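Local coordinates for protein UDP-galactopyranose mutase (Deinococcus radiodurans, PDB 3HE3) that probably interconverts UDP-galactopyranose and UDP-galactofuranose with the help of a bound FAD, at residues Glu96-Phe101 against Thr223-Asn228; Tyr301-Val306 against Val322-Pro327; Tyr335-Pro340 against Ala366-Tyr371. All coordinates share one frame; numbering follows the deposited sequence.

Interaction 1 stands apart from the other two, its centre about 29 Å and 26 Å from those of interactions 2 and 3. It is mostly buried and apolar, packing helix 222-229 against 96-101 in the FAD-binding part of the fold with a single hydrogen bond. Interactions 2 and 3 are partly buried and share strand 320-336 of the mixed sheet, their nearest atoms being about 4 Å apart, and both reach UDP. Their chemistry differs: 301-306 against 322-327 combines strand pairing, a salt bridge and a tyrosine cluster, whereas 335-340 against 366-371 relies on prolines packed with tyrosines and on phenol hydroxyls beside the phosphate.

Interaction 1 of 3, residues Glu96-Phe101 against Thr223-Asn228; sequences EYLSRF and TRMFQN
A single polar bond joins Asn228 to Phe101: ND2 of Asn228 donates to the backbone O of Phe101 at 2.8 Å, nearly straight at 165°. The acceptor lies in the amide plane of Asn228, yet the donor sits above the carbonyl plane of Phe101, 40° out of it. With CG of Asn228 anti to its carbonyl carbon, the amide swings back beside the backbone N and toward the chain of Phe101.

The partners are residues of helix 92-98 and those that follow, and helix 222-229. Phe101 N bonds Leu98 O at 2.9 Å. This neighbourhood belongs to the FAD-binding, Rossmann-like part of the enzyme, and Met225 also touches Phe39, an FAD-binding residue.

Apolar packing does the rest. CB of Phe101 lies 3.7 Å from CB of Asn228 and 4.2 Å from CG of Met225, whose chain runs out anti to the backbone N (chi1 -175°) and brings SD to CG of Leu98 at 4.2 Å. Within its own segment, the Phe101 ring has Arg100 CB over one face, and CE1 of Phe101 sits above the ring of Tyr97, toward its rim. Both Tyr97 and Arg100 are tied at their polar ends to Glu46 of helix 39-50.

Interaction 2 of 3, residues Tyr301-Val306 against Val322-Pro327; sequences YAYTRV and VVYEYP. With UDP (uridine-5'-diphosphate), chain S.
Glu325 OE2 is gripped by two donors: Arg305 NH2 at 3.1 Å, met on the syn lone pair of OE2, and a water at 2.7 Å that also contacts Thr304 OG1. Arg305 NE meets Glu325 OE1 at 2.9 Å from above the carboxylate plane. Arg305 thus grips side-on, with NE and NH2; the guanidinium and carboxylate planes are 73° apart. The chain of Arg305 is extended from CG to NE, and its NH1 reaches UDP O3B at 3.3 Å. A leucine in place of Arg305 would probably leave Glu325 without its charged mate and the terminal phosphate short of a donor. Backbone bonds run from Thr304 N to Glu325 O (2.9 Å) and from Glu325 N to Arg305 O (3.2 Å), and Thr304 CG2 abuts Pro327 CG.

On the other face the tyrosines cluster. Tyr324 turns its edge to the face of Tyr303, centroids 4.7 Å apart, while Val306 CG1 lies over one face of Tyr324, toward its rim, in a CH-pi contact. Tyr303 CB lies over the ring of Tyr326. Such antiparallel pairing of strands 305-308 and 320-336 belongs to the mixed sheet, which here supplies an arginine to the UDP-binding site.

Interaction 3 of 3, residues Tyr335-Pro340 against Ala366-Tyr371; sequences YPVPRP and ATYRYY. With UDP (uridine-5'-diphosphate), chain S.
Tyr335 and Tyr370 both reach the diphosphate of UDP with their hydroxyls. Tyr335 OH meets terminal oxygens, 2.9 Å from UDP O1B and 3.2 Å from UDP O2B, while Tyr370 OH lies between the bridging UDP O3A, 2.9 Å away, and UDP O2B, to which it bonds at 3.0 Å; all three bonds, to O1B and twice to O2B, are weak. The two rings cross obliquely, planes at 77°, with Tyr335 CD2 3.5 Å from Tyr370 CE1. With CG of Tyr370 anti to the backbone N (chi1 -166°), the phenol extends toward the phosphate. Arg198, which also bonds UDP, makes a cation-pi contact with the Tyr370 ring.

The two segments come from different parts of the fold. Residues 335-336 end strand 320-336 of the mixed sheet, while 366-371 lies in the loop between strand 359-361 of the parallel sheet and helix 373-386. This loop also reaches the cofactor, for Tyr371 O bonds O3' of FAD.

Farther from the ligand, Pro336 and Tyr368 hold the loop to the strand end. Pro336 CB sits over the centre of the Tyr368 ring, 3.7 Å from its centroid, a CH-pi contact. The hydroxyl of Tyr368 accepts a hydrogen bond from Val337 N at 3.1 Å (155°) and is also hydrogen-bonded to Pro273 O, so two backbone groups fix the phenol. Pro338 CG packs more loosely on Tyr370 CD2, 4.4 Å away.

Interaction 1 of 3, residues Glu96-Phe101 against Thr223-Asn228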
loop_
_atom_site.group_PDB
_atom_site.type_symbol
_atom_site.label_atom_id
_atom_site.label_comp_id
_atom_site.label_asym_id
_atom_site.label_seq_id
_atom_site.Cartn_x
_atom_site.Cartn_y
_atom_site.Cartn_z
ATOM N N GLU E 96 -19.562 15.316 -1.607
ATOM C CA GLU E 96 -18.669 16.465 -1.673
ATOM C C GLU E 96 -17.541 16.363 -0.650
ATOM O O GLU E 96 -16.409 16.763 -0.926
ATOM C CB GLU E 96 -19.446 17.775 -1.517
ATOM C CG GLU E 96 -20.228 18.168 -2.766
ATOM C CD GLU E 96 -21.044 19.434 -2.578
ATOM O OE1 GLU E 96 -21.178 19.900 -1.423
ATOM O OE2 GLU E 96 -21.556 19.959 -3.588
ATOM N N TYR E 97 -17.844 15.818 0.526
ATOM C CA TYR E 97 -16.811 15.582 1.533
ATOM C C TYR E 97 -15.757 14.620 0.999
ATOM O O TYR E 97 -14.560 14.855 1.144
ATOM C CB TYR E 97 -17.414 15.029 2.830
ATOM C CG TYR E 97 -16.375 14.564 3.830
ATOM C CD1 TYR E 97 -15.616 15.479 4.551
ATOM C CD2 TYR E 97 -16.151 13.211 4.053
ATOM C CE1 TYR E 97 -14.663 15.059 5.464
ATOM C CE2 TYR E 97 -15.201 12.782 4.962
ATOM C CZ TYR E 97 -14.460 13.709 5.665
ATOM O OH TYR E 97 -13.516 13.282 6.571
ATOM N N LEU E 98 -16.210 13.532 0.384
ATOM C CA LEU E 98 -15.300 12.536 -0.178
ATOM C C LEU E 98 -14.538 13.085 -1.383
ATOM O O LEU E 98 -13.387 12.713 -1.623
ATOM C CB LEU E 98 -16.057 11.256 -0.548
ATOM C CG LEU E 98 -16.002 10.079 0.435
ATOM C CD1 LEU E 98 -15.637 10.524 1.845
ATOM C CD2 LEU E 98 -17.319 9.313 0.417
ATOM N N SER E 99 -15.184 13.980 -2.129
ATOM C CA SER E 99 -14.562 14.618 -3.288
ATOM C C SER E 99 -13.314 15.403 -2.911
ATOM O O SER E 99 -12.566 15.831 -3.781
ATOM C CB SER E 99 -15.547 15.546 -3.998
ATOM O OG SER E 99 -16.579 14.811 -4.630
ATOM N N ARG E 100 -13.088 15.595 -1.616
ATOM C CA ARG E 100 -11.917 16.339 -1.173
ATOM C C ARG E 100 -10.667 15.467 -1.179
ATOM O O ARG E 100 -9.549 15.980 -1.171
ATOM C CB ARG E 100 -12.129 16.936 0.221
ATOM C CG ARG E 100 -13.507 17.538 0.462
ATOM C CD ARG E 100 -13.433 18.753 1.385
ATOM N NE ARG E 100 -12.223 18.754 2.205
ATOM C CZ ARG E 100 -12.200 18.537 3.518
ATOM N NH1 ARG E 100 -13.328 18.304 4.174
ATOM N NH2 ARG E 100 -11.046 18.557 4.176
ATOM N N PHE E 101 -10.854 14.150 -1.199
ATOM C CA PHE E 101 -9.724 13.230 -1.089
ATOM C C PHE E 101 -9.583 12.273 -2.272
ATOM O O PHE E 101 -8.721 11.393 -2.259
ATOM C CB PHE E 101 -9.810 12.432 0.213
ATOM C CG PHE E 101 -10.364 13.217 1.369
ATOM C CD1 PHE E 101 -11.717 13.178 1.663
ATOM C CD2 PHE E 101 -9.535 13.996 2.157
ATOM C CE1 PHE E 101 -12.233 13.898 2.723
ATOM C CE2 PHE E 101 -10.044 14.720 3.219
ATOM C CZ PHE E 101 -11.396 14.670 3.503
ATOM N N THR E 223 -7.981 2.920 -1.212
ATOM C CA THR E 223 -6.761 3.051 -0.423
ATOM C C THR E 223 -6.075 4.397 -0.655
ATOM O O THR E 223 -5.611 5.042 0.286
ATOM C CB THR E 223 -5.791 1.899 -0.713
ATOM O OG1 THR E 223 -6.441 0.659 -0.414
ATOM C CG2 THR E 223 -4.536 2.022 0.135
ATOM N N ARG E 224 -6.015 4.820 -1.912
ATOM C CA ARG E 224 -5.466 6.129 -2.244
ATOM C C ARG E 224 -6.320 7.234 -1.625
ATOM O O ARG E 224 -5.800 8.241 -1.143
ATOM C CB ARG E 224 -5.381 6.290 -3.761
ATOM C CG ARG E 224 -4.314 5.419 -4.408
ATOM C CD ARG E 224 -2.979 6.122 -4.382
ATOM N NE ARG E 224 -3.115 7.455 -4.955
ATOM C CZ ARG E 224 -2.850 7.753 -6.222
ATOM N NH1 ARG E 224 -2.411 6.811 -7.047
ATOM N NH2 ARG E 224 -3.014 8.995 -6.658
ATOM N N MET E 225 -7.634 7.029 -1.632
ATOM C CA MET E 225 -8.565 7.984 -1.047
ATOM C C MET E 225 -8.394 8.060 0.468
ATOM O O MET E 225 -8.407 9.147 1.042
ATOM C CB MET E 225 -10.007 7.613 -1.395
ATOM C CG MET E 225 -11.036 8.628 -0.929
ATOM S SD MET E 225 -12.666 7.897 -0.724
ATOM C CE MET E 225 -12.366 6.814 0.664
ATOM N N PHE E 226 -8.233 6.905 1.109
ATOM C CA PHE E 226 -8.046 6.847 2.557
ATOM C C PHE E 226 -6.718 7.468 2.981
ATOM O O PHE E 226 -6.636 8.098 4.033
ATOM C CB PHE E 226 -8.130 5.406 3.071
ATOM C CG PHE E 226 -9.529 4.945 3.369
ATOM C CD1 PHE E 226 -10.183 4.067 2.518
ATOM C CD2 PHE E 226 -10.189 5.387 4.499
ATOM C CE1 PHE E 226 -11.474 3.642 2.792
ATOM C CE2 PHE E 226 -11.480 4.968 4.781
ATOM C CZ PHE E 226 -12.124 4.094 3.925
ATOM N N GLN E 227 -5.682 7.287 2.166
ATOM C CA GLN E 227 -4.368 7.844 2.478
ATOM C C GLN E 227 -4.386 9.372 2.540
ATOM O O GLN E 227 -3.693 9.972 3.358
ATOM C CB GLN E 227 -3.312 7.351 1.487
ATOM C CG GLN E 227 -2.615 6.060 1.914
ATOM C CD GLN E 227 -1.988 5.316 0.744
ATOM O OE1 GLN E 227 -2.046 5.769 -0.405
ATOM N NE2 GLN E 227 -1.392 4.163 1.029
ATOM N N ASN E 228 -5.172 10.000 1.672
ATOM C CA ASN E 228 -5.351 11.444 1.728
ATOM C C ASN E 228 -6.105 11.821 2.997
ATOM O O ASN E 228 -5.715 12.731 3.729
ATOM C CB ASN E 228 -6.115 11.947 0.501
ATOM C CG ASN E 228 -5.305 11.838 -0.774
ATOM O OD1 ASN E 228 -4.079 11.915 -0.751
ATOM N ND2 ASN E 228 -5.990 11.657 -1.897
#

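Interaction 2 of 3, residues Tyr301-Val306 against Val322-Pro327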
loop_
_atom_site.group_PDB
_atom_site.type_symbol
_atom_site.label_atom_id
_atom_site.label_comp_id
_atom_site.label_asym_id
_atom_site.label_seq_id
_atom_site.Cartn_x
_atom_site.Cartn_y
_atom_site.Cartn_z
ATOM N N TYR E 301 -24.827 -23.472 -6.559
ATOM C CA TYR E 301 -23.478 -23.233 -6.039
ATOM C C TYR E 301 -23.400 -22.870 -4.546
ATOM O O TYR E 301 -24.395 -22.505 -3.927
ATOM C CB TYR E 301 -22.756 -22.179 -6.889
ATOM C CG TYR E 301 -22.560 -22.589 -8.329
ATOM C CD1 TYR E 301 -21.780 -23.692 -8.656
ATOM C CD2 TYR E 301 -23.146 -21.871 -9.368
ATOM C CE1 TYR E 301 -21.593 -24.074 -9.977
ATOM C CE2 TYR E 301 -22.962 -22.245 -10.690
ATOM C CZ TYR E 301 -22.185 -23.347 -10.986
ATOM O OH TYR E 301 -21.997 -23.727 -12.294
ATOM N N ALA E 302 -22.199 -22.984 -3.984
ATOM C CA ALA E 302 -21.960 -22.665 -2.581
ATOM C C ALA E 302 -21.755 -21.170 -2.393
ATOM O O ALA E 302 -22.064 -20.615 -1.339
ATOM C CB ALA E 302 -20.752 -23.431 -2.056
ATOM N N TYR E 303 -21.227 -20.518 -3.423
ATOM C CA TYR E 303 -21.017 -19.080 -3.364
ATOM C C TYR E 303 -22.316 -18.342 -3.684
ATOM O O TYR E 303 -23.223 -18.902 -4.302
ATOM C CB TYR E 303 -19.883 -18.652 -4.301
ATOM C CG TYR E 303 -19.927 -19.279 -5.681
ATOM C CD1 TYR E 303 -20.764 -18.773 -6.666
ATOM C CD2 TYR E 303 -19.116 -20.361 -6.003
ATOM C CE1 TYR E 303 -20.803 -19.331 -7.928
ATOM C CE2 TYR E 303 -19.149 -20.927 -7.268
ATOM C CZ TYR E 303 -19.993 -20.407 -8.224
ATOM O OH TYR E 303 -20.036 -20.964 -9.483
ATOM N N THR E 304 -22.411 -17.093 -3.239
ATOM C CA THR E 304 -23.603 -16.291 -3.475
ATOM C C THR E 304 -23.482 -15.541 -4.788
ATOM O O THR E 304 -24.482 -15.271 -5.448
ATOM C CB THR E 304 -23.826 -15.269 -2.352
ATOM O OG1 THR E 304 -22.586 -14.620 -2.044
ATOM C CG2 THR E 304 -24.351 -15.955 -1.104
ATOM N N ARG E 305 -22.249 -15.218 -5.168
ATOM C CA ARG E 305 -22.017 -14.364 -6.323
ATOM C C ARG E 305 -20.551 -14.298 -6.731
ATOM O O ARG E 305 -19.657 -14.589 -5.936
ATOM C CB ARG E 305 -22.502 -12.956 -6.007
ATOM C CG ARG E 305 -21.919 -12.413 -4.719
ATOM C CD ARG E 305 -22.571 -11.110 -4.331
ATOM N NE ARG E 305 -21.898 -10.491 -3.197
ATOM C CZ ARG E 305 -22.317 -9.382 -2.599
ATOM N NH1 ARG E 305 -23.413 -8.770 -3.028
ATOM N NH2 ARG E 305 -21.643 -8.886 -1.569
ATOM N N VAL E 306 -20.327 -13.909 -7.984
ATOM C CA VAL E 306 -18.995 -13.659 -8.515
ATOM C C VAL E 306 -18.926 -12.208 -8.945
ATOM O O VAL E 306 -19.867 -11.688 -9.545
ATOM C CB VAL E 306 -18.717 -14.486 -9.781
ATOM C CG1 VAL E 306 -17.228 -14.794 -9.897
ATOM C CG2 VAL E 306 -19.554 -15.745 -9.801
ATOM N N VAL E 322 -11.381 -12.089 -10.597
ATOM C CA VAL E 322 -12.709 -12.186 -10.002
ATOM C C VAL E 322 -12.622 -12.649 -8.550
ATOM O O VAL E 322 -11.574 -13.118 -8.103
ATOM C CB VAL E 322 -13.587 -13.185 -10.777
ATOM C CG1 VAL E 322 -13.814 -12.705 -12.206
ATOM C CG2 VAL E 322 -12.947 -14.567 -10.769
ATOM N N VAL E 323 -13.726 -12.518 -7.817
ATOM C CA VAL E 323 -13.805 -13.034 -6.451
ATOM C C VAL E 323 -15.126 -13.752 -6.200
ATOM O O VAL E 323 -16.189 -13.253 -6.561
ATOM C CB VAL E 323 -13.640 -11.921 -5.395
ATOM C CG1 VAL E 323 -14.729 -10.869 -5.549
ATOM C CG2 VAL E 323 -13.674 -12.516 -4.000
ATOM N N TYR E 324 -15.051 -14.928 -5.582
ATOM C CA TYR E 324 -16.241 -15.685 -5.212
ATOM C C TYR E 324 -16.528 -15.521 -3.721
ATOM O O TYR E 324 -15.621 -15.627 -2.896
ATOM C CB TYR E 324 -16.064 -17.164 -5.562
ATOM C CG TYR E 324 -16.042 -17.439 -7.051
ATOM C CD1 TYR E 324 -17.215 -17.723 -7.742
ATOM C CD2 TYR E 324 -14.852 -17.409 -7.769
ATOM C CE1 TYR E 324 -17.203 -17.970 -9.103
ATOM C CE2 TYR E 324 -14.830 -17.655 -9.134
ATOM C CZ TYR E 324 -16.009 -17.932 -9.795
ATOM O OH TYR E 324 -15.998 -18.177 -11.151
ATOM N N GLU E 325 -17.785 -15.253 -3.379
ATOM C CA GLU E 325 -18.161 -15.041 -1.981
ATOM C C GLU E 325 -18.874 -16.234 -1.361
ATOM O O GLU E 325 -19.942 -16.639 -1.820
ATOM C CB GLU E 325 -19.035 -13.798 -1.831
ATOM C CG GLU E 325 -18.270 -12.492 -1.811
ATOM C CD GLU E 325 -19.186 -11.296 -1.630
ATOM O OE1 GLU E 325 -19.136 -10.373 -2.474
ATOM O OE2 GLU E 325 -19.965 -11.285 -0.650
ATOM N N TYR E 326 -18.278 -16.776 -0.304
ATOM C CA TYR E 326 -18.875 -17.868 0.452
ATOM C C TYR E 326 -19.302 -17.381 1.829
ATOM O O TYR E 326 -18.473 -16.914 2.611
ATOM C CB TYR E 326 -17.877 -19.011 0.613
ATOM C CG TYR E 326 -17.425 -19.616 -0.693
ATOM C CD1 TYR E 326 -16.357 -19.077 -1.394
ATOM C CD2 TYR E 326 -18.068 -20.728 -1.224
ATOM C CE1 TYR E 326 -15.940 -19.629 -2.595
ATOM C CE2 TYR E 326 -17.658 -21.286 -2.421
ATOM C CZ TYR E 326 -16.592 -20.732 -3.103
ATOM O OH TYR E 326 -16.181 -21.284 -4.294
ATOM N N PRO E 327 -20.603 -17.484 2.133
ATOM C CA PRO E 327 -21.090 -17.073 3.456
ATOM C C PRO E 327 -20.573 -18.012 4.550
ATOM O O PRO E 327 -20.492 -19.220 4.331
ATOM C CB PRO E 327 -22.617 -17.177 3.319
ATOM C CG PRO E 327 -22.876 -17.165 1.846
ATOM C CD PRO E 327 -21.703 -17.873 1.239
HETATM N N1 UDP S . -31.175 -10.764 -1.903
HETATM C C2 UDP S . -31.729 -11.883 -2.494
HETATM N N3 UDP S . -31.487 -12.160 -3.824
HETATM C C4 UDP S . -30.688 -11.321 -4.573
HETATM C C5 UDP S . -30.132 -10.194 -3.973
HETATM C C6 UDP S . -30.457 -9.879 -2.658
HETATM O O2 UDP S . -32.442 -12.640 -1.836
HETATM O O4 UDP S . -30.472 -11.573 -5.762
HETATM C "C1'" UDP S . -31.447 -10.487 -0.481
HETATM C "C2'" UDP S . -30.422 -11.218 0.366
HETATM O "O2'" UDP S . -31.041 -11.735 1.521
HETATM C "C3'" UDP S . -29.432 -10.136 0.741
HETATM C "C4'" UDP S . -30.293 -8.887 0.760
HETATM O "O4'" UDP S . -31.296 -9.104 -0.212
HETATM O "O3'" UDP S . -28.855 -10.391 1.998
HETATM C "C5'" UDP S . -29.506 -7.617 0.461
HETATM O "O5'" UDP S . -28.677 -7.800 -0.663
HETATM P PA UDP S . -27.483 -6.756 -0.928
HETATM O O1A UDP S . -28.034 -5.381 -0.989
HETATM O O2A UDP S . -26.744 -7.082 -2.170
HETATM O O3A UDP S . -26.568 -6.881 0.390
HETATM P PB UDP S . -24.971 -7.072 0.336
HETATM O O1B UDP S . -24.643 -8.512 0.347
HETATM O O2B UDP S . -24.359 -6.395 1.503
HETATM O O3B UDP S . -24.450 -6.469 -0.909
HETATM O O HOH W 1 -22.290 -12.686 -0.290
#

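Interaction 3 of 3, residues Tyr335-Pro340 against Ala366-Tyr371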
loop_
_atom_site.group_PDB
_atom_site.type_symbol
_atom_site.label_atom_id
_atom_site.label_comp_id
_atom_site.label_asym_id
_atom_site.label_seq_id
_atom_site.Cartn_x
_atom_site.Cartn_y
_atom_site.Cartn_z
ATOM N N TYR E 335 -21.503 -8.750 8.628
ATOM C CA TYR E 335 -22.911 -8.368 8.648
ATOM C C TYR E 335 -23.517 -8.476 10.038
ATOM O O TYR E 335 -23.413 -9.517 10.684
ATOM C CB TYR E 335 -23.727 -9.256 7.707
ATOM C CG TYR E 335 -23.381 -9.136 6.243
ATOM C CD1 TYR E 335 -22.380 -9.914 5.682
ATOM C CD2 TYR E 335 -24.071 -8.260 5.415
ATOM C CE1 TYR E 335 -22.068 -9.817 4.345
ATOM C CE2 TYR E 335 -23.767 -8.155 4.075
ATOM C CZ TYR E 335 -22.763 -8.937 3.545
ATOM O OH TYR E 335 -22.451 -8.838 2.208
ATOM N N PRO E 336 -24.167 -7.401 10.503
ATOM C CA PRO E 336 -25.045 -7.588 11.658
ATOM C C PRO E 336 -26.194 -8.485 11.210
ATOM O O PRO E 336 -26.522 -8.479 10.025
ATOM C CB PRO E 336 -25.556 -6.174 11.948
ATOM C CG PRO E 336 -24.602 -5.258 11.254
ATOM C CD PRO E 336 -24.129 -6.002 10.050
ATOM N N VAL E 337 -26.780 -9.251 12.123
ATOM C CA VAL E 337 -27.874 -10.155 11.772
ATOM C C VAL E 337 -29.212 -9.613 12.261
ATOM O O VAL E 337 -29.635 -9.904 13.380
ATOM C CB VAL E 337 -27.647 -11.562 12.346
ATOM C CG1 VAL E 337 -28.706 -12.523 11.829
ATOM C CG2 VAL E 337 -26.246 -12.049 11.998
ATOM N N PRO E 338 -29.884 -8.823 11.409
ATOM C CA PRO E 338 -31.090 -8.055 11.741
ATOM C C PRO E 338 -32.320 -8.920 11.984
ATOM O O PRO E 338 -33.039 -9.265 11.049
ATOM C CB PRO E 338 -31.302 -7.179 10.497
ATOM C CG PRO E 338 -29.981 -7.197 9.771
ATOM C CD PRO E 338 -29.445 -8.567 10.029
ATOM N N ARG E 339 -32.561 -9.250 13.246
ATOM C CA ARG E 339 -33.750 -9.996 13.629
ATOM C C ARG E 339 -34.179 -9.625 15.046
ATOM O O ARG E 339 -33.358 -9.178 15.853
ATOM C CB ARG E 339 -33.506 -11.502 13.504
ATOM C CG ARG E 339 -32.281 -12.005 14.237
ATOM C CD ARG E 339 -32.053 -13.471 13.937
ATOM N NE ARG E 339 -33.319 -14.194 13.893
ATOM C CZ ARG E 339 -33.442 -15.503 14.085
ATOM N NH1 ARG E 339 -32.368 -16.240 14.340
ATOM N NH2 ARG E 339 -34.638 -16.072 14.027
ATOM N N PRO E 340 -35.474 -9.798 15.348
ATOM C CA PRO E 340 -36.066 -9.401 16.630
ATOM C C PRO E 340 -35.226 -9.805 17.844
ATOM O O PRO E 340 -34.926 -8.947 18.678
ATOM C CB PRO E 340 -37.407 -10.132 16.626
ATOM C CG PRO E 340 -37.776 -10.183 15.181
ATOM C CD PRO E 340 -36.479 -10.377 14.438
ATOM N N ALA E 366 -19.889 -1.370 15.368
ATOM C CA ALA E 366 -20.046 -0.793 16.701
ATOM C C ALA E 366 -21.489 -0.440 17.076
ATOM O O ALA E 366 -21.883 -0.594 18.229
ATOM C CB ALA E 366 -19.138 0.419 16.871
ATOM N N THR E 367 -22.274 0.040 16.119
ATOM C CA THR E 367 -23.665 0.384 16.411
ATOM C C THR E 367 -24.639 -0.655 15.853
ATOM O O THR E 367 -25.853 -0.443 15.842
ATOM C CB THR E 367 -24.031 1.810 15.927
ATOM O OG1 THR E 367 -23.991 1.870 14.496
ATOM C CG2 THR E 367 -23.058 2.828 16.501
ATOM N N TYR E 368 -24.085 -1.780 15.403
ATOM C CA TYR E 368 -24.870 -2.913 14.920
ATOM C C TYR E 368 -25.893 -2.499 13.863
ATOM O O TYR E 368 -27.069 -2.858 13.951
ATOM C CB TYR E 368 -25.569 -3.617 16.089
ATOM C CG TYR E 368 -25.874 -5.079 15.843
ATOM C CD1 TYR E 368 -24.850 -6.011 15.727
ATOM C CD2 TYR E 368 -27.184 -5.529 15.742
ATOM C CE1 TYR E 368 -25.123 -7.351 15.506
ATOM C CE2 TYR E 368 -27.468 -6.867 15.525
ATOM C CZ TYR E 368 -26.432 -7.774 15.407
ATOM O OH TYR E 368 -26.709 -9.106 15.190
ATOM N N ARG E 369 -25.437 -1.746 12.865
ATOM C CA ARG E 369 -26.309 -1.309 11.779
ATOM C C ARG E 369 -25.826 -1.794 10.416
ATOM O O ARG E 369 -24.644 -1.710 10.095
ATOM C CB ARG E 369 -26.452 0.212 11.771
ATOM C CG ARG E 369 -27.486 0.718 12.742
ATOM C CD ARG E 369 -27.429 2.223 12.870
ATOM N NE ARG E 369 -27.775 2.637 14.225
ATOM C CZ ARG E 369 -27.607 3.866 14.700
ATOM N NH1 ARG E 369 -27.100 4.819 13.929
ATOM N NH2 ARG E 369 -27.948 4.140 15.951
ATOM N N TYR E 370 -26.765 -2.293 9.620
ATOM C CA TYR E 370 -26.486 -2.771 8.275
ATOM C C TYR E 370 -26.317 -1.573 7.328
ATOM O O TYR E 370 -27.168 -1.313 6.483
ATOM C CB TYR E 370 -27.639 -3.683 7.841
ATOM C CG TYR E 370 -27.389 -4.541 6.619
ATOM C CD1 TYR E 370 -26.147 -4.578 5.999
ATOM C CD2 TYR E 370 -28.400 -5.344 6.104
ATOM C CE1 TYR E 370 -25.931 -5.367 4.885
ATOM C CE2 TYR E 370 -28.191 -6.139 4.996
ATOM C CZ TYR E 370 -26.956 -6.147 4.390
ATOM O OH TYR E 370 -26.747 -6.943 3.285
ATOM N N TYR E 371 -25.209 -0.849 7.483
ATOM C CA TYR E 371 -24.976 0.407 6.761
ATOM C C TYR E 371 -24.087 0.296 5.522
ATOM O O TYR E 371 -23.126 -0.471 5.498
ATOM C CB TYR E 371 -24.356 1.455 7.693
ATOM C CG TYR E 371 -25.361 2.260 8.475
ATOM C CD1 TYR E 371 -26.702 2.264 8.117
ATOM C CD2 TYR E 371 -24.969 3.045 9.551
ATOM C CE1 TYR E 371 -27.628 3.003 8.824
ATOM C CE2 TYR E 371 -25.889 3.792 10.261
ATOM C CZ TYR E 371 -27.217 3.766 9.895
ATOM O OH TYR E 371 -28.140 4.507 10.599
HETATM N N1 UDP S . -31.175 -10.764 -1.903
HETATM C C2 UDP S . -31.729 -11.883 -2.494
HETATM N N3 UDP S . -31.487 -12.160 -3.824
HETATM C C4 UDP S . -30.688 -11.321 -4.573
HETATM C C5 UDP S . -30.132 -10.194 -3.973
HETATM C C6 UDP S . -30.457 -9.879 -2.658
HETATM O O2 UDP S . -32.442 -12.640 -1.836
HETATM O O4 UDP S . -30.472 -11.573 -5.762
HETATM C "C1'" UDP S . -31.447 -10.487 -0.481
HETATM C "C2'" UDP S . -30.422 -11.218 0.366
HETATM O "O2'" UDP S . -31.041 -11.735 1.521
HETATM C "C3'" UDP S . -29.432 -10.136 0.741
HETATM C "C4'" UDP S . -30.293 -8.887 0.760
HETATM O "O4'" UDP S . -31.296 -9.104 -0.212
HETATM O "O3'" UDP S . -28.855 -10.391 1.998
HETATM C "C5'" UDP S . -29.506 -7.617 0.461
HETATM O "O5'" UDP S . -28.677 -7.800 -0.663
HETATM P PA UDP S . -27.483 -6.756 -0.928
HETATM O O1A UDP S . -28.034 -5.381 -0.989
HETATM O O2A UDP S . -26.744 -7.082 -2.170
HETATM O O3A UDP S . -26.568 -6.881 0.390
HETATM P PB UDP S . -24.971 -7.072 0.336
HETATM O O1B UDP S . -24.643 -8.512 0.347
HETATM O O2B UDP S . -24.359 -6.395 1.503
HETATM O O3B UDP S . -24.450 -6.469 -0.909
#